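Long-range contact in bartonella effector protein (Bep) substrate of VirB T4SS (PDB 4XI8), which probably transfers AMP from ATP to threonine or tyrosine side chains of target proteins through its FIC domain, the part of the effector present here: residues Q44-L49 / Q68-K73. Residues are numbered along the deposited sequence; the frame is centred on the assembly and turned at random.
Sequences QAMLNL and QRLYEK
With CG set opposite the carbonyl carbon (chi1 -73°) and CD1 extended away from CA (chi2 -177°), Leu70 turns its other methyl, CD2, toward helix 32-51, where Met46, whose first torsion is of the same kind, brings CG to 3.7 Å from that methyl. CD2 of Leu70 also lies 3.7 Å from CB of Ala45 and 4.0 Å from CD1 of Leu49, so one methyl meets three side chains of helix 32-51. Ala45 suits the point where the backbones come nearest, its CA 5.1 Å from that of Leu70, because its small methyl allows so close an approach. The forked end of Leu49 spans two successive residues of helix 60-71: while CD1 meets Leu70, CD2 rests 3.7 Å from CG of Arg69. An arginine fits this margin since its aliphatic root can cover a leucine while the bent chain carries the guanidinium away, to a salt bridge from NH1 to OE1 of Glu72 (3.5 Å). Val151 and Ile154 of helix 148-162 also touch Leu70, and Phe218 of the second subunit packs on Met46. Close approach at a small residue beside a shared leucine contact is typical of apolar helix-helix packing, here joining helix 32-51 to helix 60-71 in the mainly helical Fic (Fido) fold.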
ATOM      1  N   GLN A  44      17.524   2.104 -11.618  1.00 49.98           N
ATOM      2  CA  GLN A  44      18.423   3.027 -12.298  1.00 44.08           C
ATOM      3  C   GLN A  44      18.128   3.050 -13.793  1.00 55.28           C
ATOM      4  O   GLN A  44      18.151   4.105 -14.426  1.00 73.74           O
ATOM      5  CB  GLN A  44      19.882   2.631 -12.055  1.00 44.64           C
ATOM      6  CG  GLN A  44      20.902   3.497 -12.779  1.00 46.62           C
ATOM      7  CD  GLN A  44      20.989   4.900 -12.214  1.00 54.15           C
ATOM      8  OE1 GLN A  44      20.536   5.164 -11.100  1.00 66.56           O
ATOM      9  NE2 GLN A  44      21.571   5.811 -12.983  1.00 75.11           N
ATOM     10  N   ALA A  45      17.850   1.874 -14.345  1.00 41.90           N
ATOM     11  CA  ALA A  45      17.560   1.735 -15.765  1.00 41.60           C
ATOM     12  C   ALA A  45      16.259   2.431 -16.151  1.00 63.71           C
ATOM     13  O   ALA A  45      16.172   3.057 -17.208  1.00 81.60           O
ATOM     14  CB  ALA A  45      17.503   0.267 -16.145  1.00 48.11           C
ATOM     15  N   MET A  46      15.250   2.321 -15.291  1.00 41.05           N
ATOM     16  CA  MET A  46      13.962   2.962 -15.537  1.00 41.38           C
ATOM     17  C   MET A  46      14.088   4.481 -15.526  1.00 65.25           C
ATOM     18  O   MET A  46      13.417   5.173 -16.292  1.00 71.80           O
ATOM     19  CB  MET A  46      12.927   2.516 -14.502  1.00 40.50           C
ATOM     20  CG  MET A  46      12.521   1.057 -14.615  1.00 43.20           C
ATOM     21  SD  MET A  46      11.252   0.606 -13.417  1.00 53.53           S
ATOM     22  CE  MET A  46      10.996  -1.118 -13.827  1.00 59.16           C
ATOM     23  N   LEU A  47      14.947   4.990 -14.650  1.00 61.56           N
ATOM     24  CA  LEU A  47      15.185   6.425 -14.553  1.00 57.31           C
ATOM     25  C   LEU A  47      15.832   6.960 -15.825  1.00 58.57           C
ATOM     26  O   LEU A  47      15.464   8.024 -16.321  1.00 50.62           O
ATOM     27  CB  LEU A  47      16.066   6.741 -13.343  1.00 59.74           C
ATOM     28  CG  LEU A  47      16.346   8.225 -13.096  1.00 51.51           C
ATOM     29  CD1 LEU A  47      15.049   8.980 -12.859  1.00 52.37           C
ATOM     30  CD2 LEU A  47      17.301   8.409 -11.927  1.00 59.40           C
ATOM     31  N   ASN A  48      16.797   6.211 -16.348  1.00 56.35           N
ATOM     32  CA  ASN A  48      17.500   6.599 -17.565  1.00 68.36           C
ATOM     33  C   ASN A  48      16.612   6.508 -18.802  1.00 74.32           C
ATOM     34  O   ASN A  48      16.779   7.271 -19.753  1.00 72.73           O
ATOM     35  CB  ASN A  48      18.747   5.734 -17.752  1.00 49.03           C
ATOM     36  CG  ASN A  48      19.768   5.938 -16.649  1.00 49.94           C
ATOM     37  OD1 ASN A  48      19.766   6.964 -15.969  1.00 66.56           O
ATOM     38  ND2 ASN A  48      20.645   4.959 -16.465  1.00 48.98           N
ATOM     39  N   LEU A  49      15.666   5.573 -18.780  1.00 66.43           N
ATOM     40  CA  LEU A  49      14.738   5.388 -19.891  1.00 50.75           C
ATOM     41  C   LEU A  49      13.803   6.582 -20.064  1.00 53.96           C
ATOM     42  O   LEU A  49      13.385   6.894 -21.178  1.00 61.32           O
ATOM     43  CB  LEU A  49      13.916   4.113 -19.693  1.00 44.48           C
ATOM     44  CG  LEU A  49      14.582   2.802 -20.114  1.00 46.28           C
ATOM     45  CD1 LEU A  49      13.659   1.623 -19.855  1.00 51.68           C
ATOM     46  CD2 LEU A  49      14.987   2.858 -21.577  1.00 43.91           C
ATOM     47  N   GLN A  68      16.575  -4.840 -22.863  1.00 40.62           N
ATOM     48  CA  GLN A  68      18.027  -4.722 -22.832  1.00 39.55           C
ATOM     49  C   GLN A  68      18.471  -3.690 -21.807  1.00 39.65           C
ATOM     50  O   GLN A  68      19.289  -3.981 -20.940  1.00 41.71           O
ATOM     51  CB  GLN A  68      18.573  -4.337 -24.207  1.00 52.77           C
ATOM     52  CG  GLN A  68      20.085  -4.185 -24.233  1.00 46.94           C
ATOM     53  CD  GLN A  68      20.566  -3.355 -25.406  1.00 67.60           C
ATOM     54  OE1 GLN A  68      20.063  -3.483 -26.521  1.00 83.15           O
ATOM     55  NE2 GLN A  68      21.542  -2.490 -25.154  1.00 74.54           N
ATOM     56  N   ARG A  69      17.911  -2.489 -21.908  1.00 55.27           N
ATOM     57  CA  ARG A  69      18.295  -1.380 -21.041  1.00 54.68           C
ATOM     58  C   ARG A  69      18.041  -1.697 -19.568  1.00 51.00           C
ATOM     59  O   ARG A  69      18.763  -1.225 -18.689  1.00 39.98           O
ATOM     60  CB  ARG A  69      17.546  -0.109 -21.447  1.00 54.65           C
ATOM     61  CG  ARG A  69      18.205   1.175 -20.972  1.00 73.30           C
ATOM     62  CD  ARG A  69      19.622   1.299 -21.510  1.00 76.98           C
ATOM     63  NE  ARG A  69      19.650   1.507 -22.956  1.00 56.51           N
ATOM     64  CZ  ARG A  69      20.763   1.678 -23.663  1.00 75.09           C
ATOM     65  NH1 ARG A  69      21.943   1.664 -23.058  1.00 90.20           N
ATOM     66  NH2 ARG A  69      20.699   1.861 -24.975  1.00 80.46           N
ATOM     67  N   LEU A  70      17.019  -2.506 -19.306  1.00 51.36           N
ATOM     68  CA  LEU A  70      16.640  -2.842 -17.939  1.00 49.10           C
ATOM     69  C   LEU A  70      17.560  -3.889 -17.311  1.00 43.23           C
ATOM     70  O   LEU A  70      17.853  -3.824 -16.118  1.00 54.46           O
ATOM     71  CB  LEU A  70      15.193  -3.340 -17.892  1.00 41.09           C
ATOM     72  CG  LEU A  70      14.084  -2.299 -18.073  1.00 44.99           C
ATOM     73  CD1 LEU A  70      12.718  -2.945 -17.927  1.00 35.58           C
ATOM     74  CD2 LEU A  70      14.246  -1.156 -17.083  1.00 42.04           C
ATOM     75  N   TYR A  71      18.009  -4.855 -18.107  1.00 36.70           N
ATOM     76  CA  TYR A  71      18.741  -5.993 -17.559  1.00 36.51           C
ATOM     77  C   TYR A  71      20.134  -6.213 -18.154  1.00 37.58           C
ATOM     78  O   TYR A  71      20.708  -7.287 -17.980  1.00 67.51           O
ATOM     79  CB  TYR A  71      17.918  -7.275 -17.738  1.00 35.74           C
ATOM     80  CG  TYR A  71      16.558  -7.244 -17.074  1.00 34.94           C
ATOM     81  CD1 TYR A  71      16.416  -7.531 -15.723  1.00 34.68           C
ATOM     82  CD2 TYR A  71      15.416  -6.937 -17.802  1.00 39.01           C
ATOM     83  CE1 TYR A  71      15.175  -7.505 -15.112  1.00 34.28           C
ATOM     84  CE2 TYR A  71      14.170  -6.909 -17.200  1.00 45.97           C
ATOM     85  CZ  TYR A  71      14.057  -7.194 -15.856  1.00 44.10           C
ATOM     86  OH  TYR A  71      12.819  -7.167 -15.252  1.00 43.82           O
ATOM     87  N   GLU A  72      20.687  -5.218 -18.842  1.00 53.77           N
ATOM     88  CA  GLU A  72      21.994  -5.400 -19.477  1.00 56.74           C
ATOM     89  C   GLU A  72      23.122  -5.481 -18.455  1.00 51.33           C
ATOM     90  O   GLU A  72      24.155  -6.096 -18.710  1.00 60.97           O
ATOM     91  CB  GLU A  72      22.278  -4.279 -20.483  1.00 52.37           C
ATOM     92  CG  GLU A  72      22.549  -2.917 -19.874  1.00 72.45           C
ATOM     93  CD  GLU A  72      22.754  -1.849 -20.932  1.00 87.35           C
ATOM     94  OE1 GLU A  72      22.759  -0.651 -20.577  1.00 98.94           O
ATOM     95  OE2 GLU A  72      22.909  -2.209 -22.118  1.00 79.62           O
ATOM     96  N   LYS A  73      22.918  -4.863 -17.298  1.00 63.14           N
ATOM     97  CA  LYS A  73      23.902  -4.902 -16.225  1.00 53.69           C
ATOM     98  C   LYS A  73      23.697  -6.148 -15.379  1.00 55.42           C
ATOM     99  O   LYS A  73      24.542  -6.502 -14.557  1.00 51.10           O
ATOM    100  CB  LYS A  73      23.815  -3.648 -15.353  1.00 55.01           C
ATOM    101  CG  LYS A  73      24.676  -2.493 -15.835  1.00 57.03           C
ATOM    102  CD  LYS A  73      24.642  -1.336 -14.851  1.00 77.37           C
ATOM    103  CE  LYS A  73      26.027  -1.038 -14.303  1.00 91.92           C
ATOM    104  NZ  LYS A  73      26.617  -2.223 -13.617  1.00 86.58           N
TER